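Local coordinates for glycosyl hydrolases family 2, sugar binding domain protein (Bacteroides uniformis str. 3978 T3 ii, PDB 6D1P) that is a gut bacterial beta-glucuronidase of glycosyl hydrolase family 2, and so probably cleaves glucuronides at their O-glycosidic bond, at residues D173-I177 with S398-A403; I177-D183 with P388-G392. One frame throughout, in Å; residues are numbered along the deposited sequence.

In the fold
Both contacts join the same loop of the sugar-binding domain, between strands 162-169 and 194-199, to the TIM barrel domain, and Ile177 belongs to both. Contact 1 sets the loop on the flank of helix 397-414; contact 2 carries it on to the loop that follows barrel strand 382-386. Their centres lie about 10 Å apart and both are largely buried, contact 1 having the more solvent-accessible margin at Glu175 and Ser398. A glutamine amide, an aromatic face and waters make contact 1, whereas prolines, serines and an arginine make contact 2, nearer the centre of the chain. One potassium ion draws carbonyls from both, and the second subunit reaches each.

Contact 1 of 2, residues D173-I177 with S398-A403; sequences DTEMI and SYKNQA. With K (potassium ion), chain K; NA (sodium ion), chain D.
Ile177 is held by its backbone and side chain at once. Its N donates to Gln402 OE1 (3.0 Å, N-H...O 154°) from above the carbonyl plane of the amide, and Gln402 NE2 returns a weak bond to Ile177 O. With CG anti to the backbone N (chi1 174°) and the chain extended beyond, Gln402 lays its amide along the loop backbone, where water 3 also donates to OE1. Both isoleucine branches make apolar contacts: CG2 sits over one face of the Tyr399 ring in a CH-pi contact, 3.7 Å from the centroid, while CG1 lies against Gln402 CD and CD1 reaches Ala403 CB at 3.9 Å. Thr174 O lies at the edge of the same ring, 3.7 Å from Tyr399 CD1. Water 2 links Glu175 OE1 to Tyr399 N, and OE1 also accepts from Gly396 N. An Asx turn (Glu175 N to Asp173 OD1) and a type I turn, Asp173 to Met176, shape the loop. Asp173 O and Met176 O bind potassium with Pro178 O; Thr174 OG1 binds sodium with Asp434 O and Ser44 of the second subunit. The loop from the sugar-binding domain rests on helix 397-414 of the TIM barrel domain, whose Ala403 also touches Phe446 on helix 440-457.

Contact 2 of 2, residues I177-D183 with P388-G392; sequences IPSDMSD and PWCRG. With K (potassium ion), chain K.
Arg391 NH1 donates to Met181 O (2.9 Å, N-H...O 152°), the carbonyl lying at the guanidinium edge near its plane. The arginine chain runs extended from CG to NE, which carries NH1 across to this carbonyl, CD passing close to the same oxygen. NH2 forms a salt bridge with Glu428 and also holds a glycerol, probably from the crystallisation liquor, consistent with a pocket at the barrel end; Trp431 makes a cation-pi contact. Shortening this side chain to alanine removes the guanidinium, which would probably leave Met181 O without this donor and Glu428 without this salt bridge. Ser179 and Ser182 shape the facing loop: Ser179 OG, swung away from its own N (chi1 158°), accepts from Met181 N at 2.7 Å in an ST turn. Ser179 O closes the type I turn to Ser182, taking both Ser182 N and, on a lone pair, Ser182 OG (2.8 Å). This turn of the sugar-binding domain faces the loop after strand 382-386 of the TIM barrel domain, with a weak bond from Ser179 N to Cys390 O. Gly392 has backbone angles that suit glycine, and a CB there would crowd Ser179 CB. Pro178, after a cis peptide bond, packs its CB 3.8 Å from Pro388 CB, and its CA makes a CA-H...O contact with Pro388 O. Ile177 CG2 meets Trp389 CD1 obliquely at 4.1 Å. Pro178 O binds the potassium ion.

Contact 1 of 2, residues D173-I177 with S398-A403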
loop_
_atom_site.group_PDB
_atom_site.type_symbol
_atom_site.label_atom_id
_atom_site.label_comp_id
_atom_site.label_asym_id
_atom_site.label_seq_id
_atom_site.Cartn_x
_atom_site.Cartn_y
_atom_site.Cartn_z
ATOM N N ASP A 173 -3.907 -15.671 -4.977
ATOM C CA ASP A 173 -3.345 -16.868 -5.594
ATOM C C ASP A 173 -4.483 -17.838 -5.894
ATOM O O ASP A 173 -5.013 -18.475 -4.978
ATOM C CB ASP A 173 -2.302 -17.479 -4.665
ATOM C CG ASP A 173 -1.643 -18.712 -5.235
ATOM O OD1 ASP A 173 -2.042 -19.184 -6.320
ATOM O OD2 ASP A 173 -0.709 -19.215 -4.571
ATOM N N THR A 174 -4.844 -17.985 -7.173
ATOM C CA THR A 174 -6.002 -18.833 -7.458
ATOM C C THR A 174 -5.735 -20.309 -7.214
ATOM O O THR A 174 -6.693 -21.086 -7.178
ATOM C CB THR A 174 -6.500 -18.623 -8.894
ATOM O OG1 THR A 174 -5.503 -19.047 -9.839
ATOM C CG2 THR A 174 -6.816 -17.157 -9.126
ATOM N N GLU A 175 -4.481 -20.707 -7.026
ATOM C CA GLU A 175 -4.124 -22.089 -6.733
ATOM C C GLU A 175 -4.005 -22.350 -5.237
ATOM O O GLU A 175 -3.457 -23.382 -4.830
ATOM C CB GLU A 175 -2.817 -22.454 -7.449
ATOM C CG GLU A 175 -2.938 -22.475 -8.969
ATOM C CD GLU A 175 -3.848 -23.606 -9.510
ATOM O OE1 GLU A 175 -4.061 -24.639 -8.819
ATOM O OE2 GLU A 175 -4.342 -23.464 -10.655
ATOM N N MET A 176 -4.496 -21.423 -4.422
ATOM C CA MET A 176 -4.518 -21.536 -2.972
ATOM C C MET A 176 -5.962 -21.397 -2.494
ATOM O O MET A 176 -6.691 -20.517 -2.964
ATOM C CB MET A 176 -3.622 -20.455 -2.346
ATOM C CG MET A 176 -3.418 -20.574 -0.852
ATOM S SD MET A 176 -2.409 -19.220 -0.223
ATOM C CE MET A 176 -3.523 -17.828 -0.381
ATOM N N ILE A 177 -6.383 -22.261 -1.580
ATOM C CA ILE A 177 -7.717 -22.116 -0.993
ATOM C C ILE A 177 -7.552 -21.254 0.252
ATOM O O ILE A 177 -6.478 -21.296 0.875
ATOM C CB ILE A 177 -8.367 -23.476 -0.665
ATOM C CG1 ILE A 177 -7.481 -24.333 0.240
ATOM C CG2 ILE A 177 -8.710 -24.264 -1.930
ATOM C CD1 ILE A 177 -8.250 -25.496 0.868
ATOM N N SER A 398 -1.350 -28.776 -6.425
ATOM C CA SER A 398 -0.923 -28.055 -5.241
ATOM C C SER A 398 -2.134 -27.594 -4.449
ATOM O O SER A 398 -2.171 -27.698 -3.214
ATOM C CB SER A 398 -0.047 -26.878 -5.673
ATOM O OG SER A 398 0.669 -26.399 -4.568
ATOM N N TYR A 399 -3.132 -27.087 -5.172
ATOM C CA TYR A 399 -4.418 -26.734 -4.601
ATOM C C TYR A 399 -5.051 -27.940 -3.902
ATOM O O TYR A 399 -5.468 -27.845 -2.741
ATOM C CB TYR A 399 -5.269 -26.171 -5.741
ATOM C CG TYR A 399 -6.722 -25.775 -5.508
ATOM C CD1 TYR A 399 -7.139 -24.466 -5.750
ATOM C CD2 TYR A 399 -7.688 -26.710 -5.144
ATOM C CE1 TYR A 399 -8.445 -24.094 -5.611
ATOM C CE2 TYR A 399 -9.020 -26.341 -4.995
ATOM C CZ TYR A 399 -9.384 -25.031 -5.233
ATOM O OH TYR A 399 -10.686 -24.619 -5.109
ATOM N N LYS A 400 -5.098 -29.096 -4.579
ATOM C CA LYS A 400 -5.736 -30.277 -3.982
ATOM C C LYS A 400 -4.960 -30.768 -2.765
ATOM O O LYS A 400 -5.553 -31.203 -1.769
ATOM C CB LYS A 400 -5.855 -31.415 -5.002
ATOM C CG LYS A 400 -6.823 -31.185 -6.142
ATOM C CD LYS A 400 -6.647 -32.258 -7.230
ATOM C CE LYS A 400 -6.750 -31.672 -8.649
ATOM N NZ LYS A 400 -7.656 -32.487 -9.538
ATOM N N ASN A 401 -3.632 -30.715 -2.834
ATOM C CA ASN A 401 -2.831 -31.118 -1.691
ATOM C C ASN A 401 -3.040 -30.195 -0.509
ATOM O O ASN A 401 -2.958 -30.645 0.635
ATOM C CB ASN A 401 -1.353 -31.168 -2.073
ATOM C CG ASN A 401 -0.966 -32.508 -2.656
ATOM O OD1 ASN A 401 -1.618 -33.524 -2.384
ATOM N ND2 ASN A 401 0.081 -32.523 -3.474
ATOM N N GLN A 402 -3.277 -28.908 -0.752
ATOM C CA GLN A 402 -3.525 -28.015 0.371
ATOM C C GLN A 402 -4.833 -28.383 1.065
ATOM O O GLN A 402 -4.910 -28.393 2.296
ATOM C CB GLN A 402 -3.535 -26.544 -0.080
ATOM C CG GLN A 402 -3.937 -25.600 1.074
ATOM C CD GLN A 402 -4.124 -24.144 0.661
ATOM O OE1 GLN A 402 -4.059 -23.800 -0.524
ATOM N NE2 GLN A 402 -4.341 -23.280 1.644
ATOM N N ALA A 403 -5.859 -28.735 0.292
ATOM C CA ALA A 403 -7.119 -29.157 0.896
ATOM C C ALA A 403 -6.954 -30.459 1.677
ATOM O O ALA A 403 -7.436 -30.574 2.816
ATOM C CB ALA A 403 -8.193 -29.294 -0.183
HETATM K K K K . -7.082 -18.039 -3.266
HETATM NA NA NA D . -6.776 -18.893 -12.132
HETATM O O HOH W 1 -5.733 -15.798 -3.001
HETATM O O HOH W 2 -2.561 -26.384 -7.828
HETATM O O HOH W 3 -1.708 -24.190 -2.140
HETATM O O HOH W 4 -5.491 -20.598 -14.120
HETATM O O HOH W 5 -8.736 -17.193 -5.854
#

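Contact 2 of 2, residues I177-D183 with P388-G392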
loop_
_atom_site.group_PDB
_atom_site.type_symbol
_atom_site.label_atom_id
_atom_site.label_comp_id
_atom_site.label_asym_id
_atom_site.label_seq_id
_atom_site.Cartn_x
_atom_site.Cartn_y
_atom_site.Cartn_z
ATOM N N ILE A 177 -6.383 -22.261 -1.580
ATOM C CA ILE A 177 -7.717 -22.116 -0.993
ATOM C C ILE A 177 -7.552 -21.254 0.252
ATOM O O ILE A 177 -6.478 -21.296 0.875
ATOM C CB ILE A 177 -8.367 -23.476 -0.665
ATOM C CG1 ILE A 177 -7.481 -24.333 0.240
ATOM C CG2 ILE A 177 -8.710 -24.264 -1.930
ATOM C CD1 ILE A 177 -8.250 -25.496 0.868
ATOM N N PRO A 178 -8.560 -20.440 0.645
ATOM C CA PRO A 178 -9.845 -20.252 -0.039
ATOM C C PRO A 178 -9.757 -19.332 -1.230
ATOM O O PRO A 178 -8.775 -18.632 -1.411
ATOM C CB PRO A 178 -10.713 -19.598 1.034
ATOM C CG PRO A 178 -9.724 -18.719 1.764
ATOM C CD PRO A 178 -8.472 -19.589 1.849
ATOM N N SER A 179 -10.831 -19.284 -1.998
ATOM C CA SER A 179 -10.880 -18.462 -3.189
ATOM C C SER A 179 -11.102 -17.008 -2.846
ATOM O O SER A 179 -11.887 -16.670 -1.947
ATOM C CB SER A 179 -12.008 -18.922 -4.099
ATOM O OG SER A 179 -12.385 -17.875 -4.960
ATOM N N ASP A 180 -10.478 -16.132 -3.638
ATOM C CA ASP A 180 -10.756 -14.717 -3.432
ATOM C C ASP A 180 -12.173 -14.330 -3.844
ATOM O O ASP A 180 -12.562 -13.172 -3.672
ATOM C CB ASP A 180 -9.740 -13.856 -4.187
ATOM C CG ASP A 180 -8.430 -13.689 -3.416
ATOM O OD1 ASP A 180 -8.423 -12.980 -2.380
ATOM O OD2 ASP A 180 -7.420 -14.281 -3.840
ATOM N N MET A 181 -12.952 -15.243 -4.407
ATOM C CA MET A 181 -14.369 -14.958 -4.560
ATOM C C MET A 181 -15.134 -15.062 -3.241
ATOM O O MET A 181 -16.310 -14.687 -3.201
ATOM C CB MET A 181 -14.959 -15.890 -5.612
ATOM C CG MET A 181 -14.227 -15.809 -6.955
ATOM S SD MET A 181 -14.982 -16.805 -8.248
ATOM C CE MET A 181 -16.489 -15.866 -8.524
ATOM N N SER A 182 -14.488 -15.529 -2.168
ATOM C CA SER A 182 -15.132 -15.677 -0.870
ATOM C C SER A 182 -15.597 -14.334 -0.327
ATOM O O SER A 182 -14.987 -13.289 -0.580
ATOM C CB SER A 182 -14.177 -16.319 0.134
ATOM O OG SER A 182 -13.904 -17.667 -0.212
ATOM N N ASP A 183 -16.673 -14.385 0.462
ATOM C CA ASP A 183 -17.260 -13.216 1.115
ATOM C C ASP A 183 -16.603 -12.906 2.471
ATOM O O ASP A 183 -17.270 -12.582 3.464
ATOM C CB ASP A 183 -18.763 -13.444 1.240
ATOM C CG ASP A 183 -19.526 -12.203 1.686
ATOM O OD1 ASP A 183 -19.221 -11.086 1.220
ATOM O OD2 ASP A 183 -20.475 -12.370 2.496
ATOM N N PRO A 388 -11.175 -24.494 4.185
ATOM C CA PRO A 388 -11.542 -23.338 3.359
ATOM C C PRO A 388 -11.590 -23.637 1.864
ATOM O O PRO A 388 -11.177 -22.798 1.050
ATOM C CB PRO A 388 -10.460 -22.298 3.712
ATOM C CG PRO A 388 -9.325 -23.061 4.253
ATOM C CD PRO A 388 -9.780 -24.417 4.669
ATOM N N TRP A 389 -12.096 -24.816 1.483
ATOM C CA TRP A 389 -12.472 -25.061 0.088
ATOM C C TRP A 389 -13.791 -24.324 -0.146
ATOM O O TRP A 389 -14.891 -24.873 -0.038
ATOM C CB TRP A 389 -12.583 -26.551 -0.212
ATOM C CG TRP A 389 -12.691 -26.818 -1.680
ATOM C CD1 TRP A 389 -12.356 -25.965 -2.686
ATOM C CD2 TRP A 389 -13.183 -28.006 -2.311
ATOM N NE1 TRP A 389 -12.601 -26.541 -3.900
ATOM C CE2 TRP A 389 -13.106 -27.798 -3.700
ATOM C CE3 TRP A 389 -13.674 -29.223 -1.837
ATOM C CZ2 TRP A 389 -13.502 -28.766 -4.627
ATOM C CZ3 TRP A 389 -14.070 -30.183 -2.752
ATOM C CH2 TRP A 389 -13.982 -29.948 -4.138
ATOM N N CYS A 390 -13.669 -23.042 -0.463
ATOM C CA CYS A 390 -14.788 -22.106 -0.418
ATOM C C CYS A 390 -14.806 -21.312 -1.723
ATOM O O CYS A 390 -14.031 -20.364 -1.880
ATOM C CB CYS A 390 -14.658 -21.204 0.806
ATOM S SG CYS A 390 -15.926 -19.958 1.024
ATOM N N ARG A 391 -15.688 -21.722 -2.646
ATOM C CA ARG A 391 -15.941 -21.083 -3.938
ATOM C C ARG A 391 -14.803 -21.268 -4.943
ATOM O O ARG A 391 -13.682 -21.644 -4.573
ATOM C CB ARG A 391 -16.231 -19.588 -3.784
ATOM C CG ARG A 391 -17.541 -19.273 -3.048
ATOM C CD ARG A 391 -17.826 -17.773 -2.970
ATOM N NE ARG A 391 -19.110 -17.562 -2.308
ATOM C CZ ARG A 391 -19.667 -16.374 -2.081
ATOM N NH1 ARG A 391 -19.045 -15.251 -2.456
ATOM N NH2 ARG A 391 -20.857 -16.311 -1.475
ATOM N N GLY A 392 -15.132 -21.085 -6.229
ATOM C CA GLY A 392 -14.169 -20.841 -7.283
ATOM C C GLY A 392 -13.949 -21.987 -8.246
ATOM O O GLY A 392 -13.443 -21.753 -9.353
HETATM K K K K . -7.082 -18.039 -3.266
HETATM O O HOH W 5 -8.736 -17.193 -5.854
HETATM O O HOH W 1 -5.733 -15.798 -3.001
#